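Local atomic coordinates of cruciform cutting endonuclease 1, mitochondrial (PDB entry 1KCF), a protein that resolves four-way Holliday junctions as a homodimeric endonuclease, cutting at the point of strand exchange, and seems important for maintaining mitochondrial DNA. Residues 39-44 with 110-115; 54-59 with 66-71. All blocks are in the same frame, centred on the assembly; numbering follows the deposited sequence.

Contact 1 of 2, residues 39-44 with 110-115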
loop_
_atom_site.group_PDB
_atom_site.type_symbol
_atom_site.label_atom_id
_atom_site.label_comp_id
_atom_site.label_asym_id
_atom_site.label_seq_id
_atom_site.Cartn_x
_atom_site.Cartn_y
_atom_site.Cartn_z
ATOM N N THR A 39 -12.828 11.823 -20.482
ATOM C CA THR A 39 -12.573 10.622 -21.269
ATOM C C THR A 39 -11.367 10.823 -22.174
ATOM O O THR A 39 -11.189 10.101 -23.143
ATOM C CB THR A 39 -13.779 10.211 -22.140
ATOM O OG1 THR A 39 -14.229 11.335 -22.904
ATOM C CG2 THR A 39 -14.907 9.688 -21.270
ATOM N N SER A 40 -10.549 11.821 -21.856
ATOM C CA SER A 40 -9.339 12.082 -22.617
ATOM C C SER A 40 -8.169 11.774 -21.687
ATOM O O SER A 40 -8.285 11.915 -20.470
ATOM C CB SER A 40 -9.279 13.547 -23.080
ATOM O OG SER A 40 -9.233 14.442 -21.977
ATOM N N ARG A 41 -7.052 11.346 -22.263
ATOM C CA ARG A 41 -5.864 11.012 -21.488
ATOM C C ARG A 41 -6.217 10.059 -20.342
ATOM O O ARG A 41 -5.971 10.339 -19.171
ATOM C CB ARG A 41 -5.211 12.288 -20.949
ATOM C CG ARG A 41 -4.897 13.322 -22.030
ATOM C CD ARG A 41 -4.070 14.481 -21.483
ATOM N NE ARG A 41 -2.664 14.120 -21.300
ATOM C CZ ARG A 41 -1.797 13.959 -22.296
ATOM N NH1 ARG A 41 -2.185 14.130 -23.553
ATOM N NH2 ARG A 41 -0.540 13.624 -22.042
ATOM N N VAL A 42 -6.810 8.932 -20.708
ATOM C CA VAL A 42 -7.207 7.915 -19.752
ATOM C C VAL A 42 -6.115 6.850 -19.678
ATOM O O VAL A 42 -5.797 6.200 -20.677
ATOM C CB VAL A 42 -8.530 7.257 -20.183
ATOM C CG1 VAL A 42 -8.944 6.200 -19.173
ATOM C CG2 VAL A 42 -9.617 8.326 -20.317
ATOM N N LEU A 43 -5.531 6.685 -18.496
ATOM C CA LEU A 43 -4.478 5.692 -18.310
ATOM C C LEU A 43 -4.991 4.452 -17.579
ATOM O O LEU A 43 -5.228 4.482 -16.371
ATOM C CB LEU A 43 -3.306 6.296 -17.529
ATOM C CG LEU A 43 -2.141 5.335 -17.266
ATOM C CD1 LEU A 43 -1.470 4.956 -18.581
ATOM C CD2 LEU A 43 -1.135 5.988 -16.325
ATOM N N GLY A 44 -5.173 3.367 -18.326
ATOM C CA GLY A 44 -5.635 2.127 -17.734
ATOM C C GLY A 44 -4.447 1.296 -17.292
ATOM O O GLY A 44 -3.534 1.051 -18.080
ATOM N N ASN A 110 1.100 12.082 -18.077
ATOM C CA ASN A 110 0.361 13.213 -17.524
ATOM C C ASN A 110 -1.132 12.971 -17.762
ATOM O O ASN A 110 -1.778 13.710 -18.500
ATOM C CB ASN A 110 0.793 14.502 -18.222
ATOM C CG ASN A 110 0.634 15.715 -17.341
ATOM O OD1 ASN A 110 1.312 15.847 -16.321
ATOM N ND2 ASN A 110 -0.266 16.610 -17.723
ATOM N N PRO A 111 -1.696 11.926 -17.133
ATOM C CA PRO A 111 -3.110 11.561 -17.272
ATOM C C PRO A 111 -4.137 12.448 -16.581
ATOM O O PRO A 111 -3.841 13.133 -15.601
ATOM C CB PRO A 111 -3.161 10.134 -16.711
ATOM C CG PRO A 111 -1.723 9.664 -16.750
ATOM C CD PRO A 111 -0.981 10.904 -16.354
ATOM N N HIS A 112 -5.355 12.416 -17.112
ATOM C CA HIS A 112 -6.465 13.157 -16.539
ATOM C C HIS A 112 -7.194 12.151 -15.657
ATOM O O HIS A 112 -7.848 12.511 -14.679
ATOM C CB HIS A 112 -7.422 13.653 -17.628
ATOM C CG HIS A 112 -6.873 14.767 -18.462
ATOM N ND1 HIS A 112 -5.930 15.655 -17.993
ATOM C CD2 HIS A 112 -7.170 15.165 -19.723
ATOM C CE1 HIS A 112 -5.668 16.551 -18.929
ATOM N NE2 HIS A 112 -6.407 16.275 -19.987
ATOM N N VAL A 113 -7.068 10.880 -16.025
ATOM C CA VAL A 113 -7.705 9.800 -15.292
ATOM C C VAL A 113 -6.807 8.572 -15.273
ATOM O O VAL A 113 -6.142 8.255 -16.257
ATOM C CB VAL A 113 -9.056 9.396 -15.936
ATOM C CG1 VAL A 113 -9.687 8.250 -15.148
ATOM C CG2 VAL A 113 -10.000 10.593 -15.977
ATOM N N ILE A 114 -6.781 7.895 -14.132
ATOM C CA ILE A 114 -5.993 6.684 -13.983
ATOM C C ILE A 114 -6.918 5.597 -13.478
ATOM O O ILE A 114 -7.530 5.740 -12.421
ATOM C CB ILE A 114 -4.843 6.859 -12.974
ATOM C CG1 ILE A 114 -3.858 7.905 -13.490
ATOM C CG2 ILE A 114 -4.126 5.525 -12.765
ATOM C CD1 ILE A 114 -2.790 8.268 -12.490
ATOM N N LEU A 115 -7.023 4.526 -14.254
ATOM C CA LEU A 115 -7.862 3.384 -13.919
ATOM C C LEU A 115 -6.965 2.257 -13.422
ATOM O O LEU A 115 -6.025 1.842 -14.107
ATOM C CB LEU A 115 -8.631 2.923 -15.153
ATOM C CG LEU A 115 -9.381 4.021 -15.917
ATOM C CD1 LEU A 115 -10.077 3.391 -17.102
ATOM C CD2 LEU A 115 -10.383 4.720 -15.006
#
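Leu43 and Val113 lie on adjacent parallel strands, 42-44 and 113-115, whose axes close to 4.6 Å; Leu43 N donates to Val113 O at 2.8 Å, and Leu43 O accepts from Leu115 N. Just before the strands, Arg41 O receives His112 N at 3.0 Å and, weakly, Val113 N. The Arg41 side chain runs extended through CB, CG and CD (chi2 -172°) and lays CD over one face of the His112 ring, 3.6 Å from its centroid, a CH-pi contact. The bend at chi3 (77°) then turns NE to Asn110 O at 3.0 Å in an almost straight bond (177°); the oxygen lies in the guanidinium plane, while NE stands above the carbonyl plane. NH2 bonds Phe109 O, so the guanidinium grips the end of helix 91-109 twice. Replacing Arg41 by alanine is likely to leave the carbonyls of Phe109 and Asn110 without this donor and a face of His112 uncovered. Farther along, Leu43 CD2 lies beside Pro111 CG (3.7 Å), and Val42 CG1 meets Leu115 CD1. Trp238 of helix 224-253 packs on Val42, Val113 and Leu115, Phe56 of strand 52-59 touches Leu43 on the other face, and strand 162-165 borders 113-118.

Contact 2 of 2, residues 54-59 with 66-71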
loop_
_atom_site.group_PDB
_atom_site.type_symbol
_atom_site.label_atom_id
_atom_site.label_comp_id
_atom_site.label_asym_id
_atom_site.label_seq_id
_atom_site.Cartn_x
_atom_site.Cartn_y
_atom_site.Cartn_z
ATOM N N TYR A 54 -0.336 -1.444 -19.219
ATOM C CA TYR A 54 -1.020 -0.159 -19.229
ATOM C C TYR A 54 -1.471 0.193 -20.639
ATOM O O TYR A 54 -0.879 -0.251 -21.624
ATOM C CB TYR A 54 -0.090 0.936 -18.691
ATOM C CG TYR A 54 1.066 1.270 -19.609
ATOM C CD1 TYR A 54 0.898 2.146 -20.682
ATOM C CD2 TYR A 54 2.325 0.696 -19.419
ATOM C CE1 TYR A 54 1.948 2.442 -21.546
ATOM C CE2 TYR A 54 3.383 0.984 -20.277
ATOM C CZ TYR A 54 3.188 1.860 -21.339
ATOM O OH TYR A 54 4.225 2.159 -22.198
ATOM N N CYS A 55 -2.536 0.980 -20.723
ATOM C CA CYS A 55 -3.073 1.433 -22.000
ATOM C C CYS A 55 -3.475 2.889 -21.787
ATOM O O CYS A 55 -4.303 3.194 -20.925
ATOM C CB CYS A 55 -4.294 0.596 -22.405
ATOM S SG CYS A 55 -4.912 0.899 -24.104
ATOM N N PHE A 56 -2.871 3.788 -22.552
ATOM C CA PHE A 56 -3.163 5.213 -22.437
ATOM C C PHE A 56 -3.973 5.586 -23.674
ATOM O O PHE A 56 -3.493 5.454 -24.799
ATOM C CB PHE A 56 -1.846 6.000 -22.369
ATOM C CG PHE A 56 -2.017 7.473 -22.106
ATOM C CD1 PHE A 56 -2.810 7.924 -21.058
ATOM C CD2 PHE A 56 -1.355 8.413 -22.895
ATOM C CE1 PHE A 56 -2.948 9.286 -20.797
ATOM C CE2 PHE A 56 -1.485 9.779 -22.641
ATOM C CZ PHE A 56 -2.286 10.214 -21.587
ATOM N N ALA A 57 -5.207 6.038 -23.462
ATOM C CA ALA A 57 -6.082 6.378 -24.576
ATOM C C ALA A 57 -6.992 7.579 -24.337
ATOM O O ALA A 57 -7.073 8.104 -23.230
ATOM C CB ALA A 57 -6.926 5.169 -24.926
ATOM N N SER A 58 -7.678 7.997 -25.398
ATOM C CA SER A 58 -8.609 9.124 -25.352
ATOM C C SER A 58 -9.842 8.792 -26.187
ATOM O O SER A 58 -9.759 8.032 -27.154
ATOM C CB SER A 58 -7.949 10.391 -25.906
ATOM O OG SER A 58 -6.814 10.762 -25.143
ATOM N N GLN A 59 -10.988 9.354 -25.814
ATOM C CA GLN A 59 -12.214 9.099 -26.553
ATOM C C GLN A 59 -12.356 10.113 -27.674
ATOM O O GLN A 59 -12.263 11.321 -27.453
ATOM C CB GLN A 59 -13.432 9.169 -25.635
ATOM C CG GLN A 59 -14.700 8.648 -26.285
ATOM C CD GLN A 59 -15.352 7.546 -25.476
ATOM O OE1 GLN A 59 -15.857 7.781 -24.376
ATOM N NE2 GLN A 59 -15.341 6.330 -26.016
ATOM N N ILE A 66 -9.151 6.008 -28.969
ATOM C CA ILE A 66 -7.874 6.211 -29.630
ATOM C C ILE A 66 -6.739 5.886 -28.668
ATOM O O ILE A 66 -6.585 6.527 -27.630
ATOM C CB ILE A 66 -7.726 7.665 -30.115
ATOM C CG1 ILE A 66 -8.934 8.040 -30.979
ATOM C CG2 ILE A 66 -6.429 7.818 -30.918
ATOM C CD1 ILE A 66 -8.986 9.499 -31.363
ATOM N N ILE A 67 -5.949 4.880 -29.020
ATOM C CA ILE A 67 -4.829 4.460 -28.193
ATOM C C ILE A 67 -3.569 5.264 -28.507
ATOM O O ILE A 67 -3.157 5.362 -29.663
ATOM C CB ILE A 67 -4.550 2.955 -28.396
ATOM C CG1 ILE A 67 -5.742 2.144 -27.867
ATOM C CG2 ILE A 67 -3.246 2.560 -27.713
ATOM C CD1 ILE A 67 -5.601 0.649 -27.996
ATOM N N HIS A 68 -2.962 5.841 -27.474
ATOM C CA HIS A 68 -1.746 6.633 -27.637
ATOM C C HIS A 68 -0.511 5.795 -27.309
ATOM O O HIS A 68 0.495 5.824 -28.024
ATOM C CB HIS A 68 -1.777 7.847 -26.707
ATOM C CG HIS A 68 -3.019 8.675 -26.829
ATOM N ND1 HIS A 68 -3.410 9.261 -28.011
ATOM C CD2 HIS A 68 -3.945 9.029 -25.907
ATOM C CE1 HIS A 68 -4.525 9.942 -27.815
ATOM N NE2 HIS A 68 -4.871 9.817 -26.546
ATOM N N ASN A 69 -0.588 5.064 -26.205
ATOM C CA ASN A 69 0.509 4.216 -25.770
ATOM C C ASN A 69 -0.087 2.944 -25.214
ATOM O O ASN A 69 -1.161 2.964 -24.611
ATOM C CB ASN A 69 1.348 4.918 -24.710
ATOM C CG ASN A 69 1.966 6.197 -25.222
ATOM O OD1 ASN A 69 1.343 7.257 -25.187
ATOM N ND2 ASN A 69 3.196 6.103 -25.721
ATOM N N TRP A 70 0.621 1.839 -25.397
ATOM C CA TRP A 70 0.103 0.554 -24.972
ATOM C C TRP A 70 1.256 -0.419 -24.816
ATOM O O TRP A 70 2.032 -0.616 -25.753
ATOM C CB TRP A 70 -0.869 0.089 -26.055
ATOM C CG TRP A 70 -1.681 -1.097 -25.750
ATOM C CD1 TRP A 70 -1.986 -1.595 -24.521
ATOM C CD2 TRP A 70 -2.378 -1.910 -26.699
ATOM N NE1 TRP A 70 -2.835 -2.665 -24.643
ATOM C CE2 TRP A 70 -3.091 -2.882 -25.970
ATOM C CE3 TRP A 70 -2.468 -1.907 -28.099
ATOM C CZ2 TRP A 70 -3.889 -3.848 -26.589
ATOM C CZ3 TRP A 70 -3.265 -2.870 -28.719
ATOM C CH2 TRP A 70 -3.964 -3.827 -27.961
ATOM N N SER A 71 1.375 -1.031 -23.641
ATOM C CA SER A 71 2.471 -1.962 -23.413
ATOM C C SER A 71 2.349 -2.796 -22.139
ATOM O O SER A 71 1.541 -2.501 -21.250
ATOM C CB SER A 71 3.794 -1.181 -23.381
ATOM O OG SER A 71 4.912 -2.041 -23.274
HETATM O O HOH W 1 4.518 3.323 -24.614
#
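Tyr54 to Ser58 pair with Ile66 to Ser71 as the two arms of an antiparallel beta hairpin, strands 52-59 and 65-73, inside the mixed sheet of this RNase H-like resolvase. A classic beta bulge interrupts the ladder: His68 and Asn69 both face Phe56, whose O accepts His68 N at 2.8 Å and Asn69 N at 3.3 Å. Phe56 N in turn bonds Asn69 O, and beyond the bulge Ser58 and Ile66 exchange two backbone bonds. The bulge turns His68 toward the opposite strand, where NE2 meets Ser58 OG at 2.6 Å, with the hydroxyl at the ring edge and in its plane. Ser58 OG also takes the backbone N of Arg41, and His68 ND1 makes a weak bond to Glu207 OE1. On the face carrying Cys55 and Trp70, Cys55 SG sits over the indole, 4.1 Å from the centroid of its five-membered ring; chi1 of -171°, with SG anti to the backbone N, swings the sulfur over the indole face and within 4.0 Å of Ile67 CD1. On the opposite face the Tyr54 ring leans across Ser71, its OH 3.6 Å from Ser71 CB, and a water links that OH (2.7 Å) to Asn69 ND2. Trp70 NE1 bonds Met228 O, and its ring stacks on Trp215. Phe109 of helix 91-109 meets Tyr54 and Phe56, helix 224-253 touches Cys55 and Trp70, and strand 204-206 flanks Ile67.

Overall arrangement
Contacts 1 and 2 show how a mixed sheet is assembled from local and distant pairings. Their centres lie about 9 Å apart, and strands 42-47 and 52-59, consecutive in the chain, join them side by side. Along the chain 39-44 comes first, both hairpin arms follow, and 110-115 returns after helix 91-109 to pair in parallel on the other edge of strand 42-47. Backbone bonds probably run from Val42 N to Ala57 O and from Gly44 N to Cys55 O. Helix 224-253 packs on both contacts, while Phe109 bonds Arg41 and meets Tyr54 and Phe56. Both lie close to the magnesium ligands: side chain to side chain, Gly44 and Tyr54 are each about 7 Å from Asp46, and Trp70 about 8 Å from Asp230.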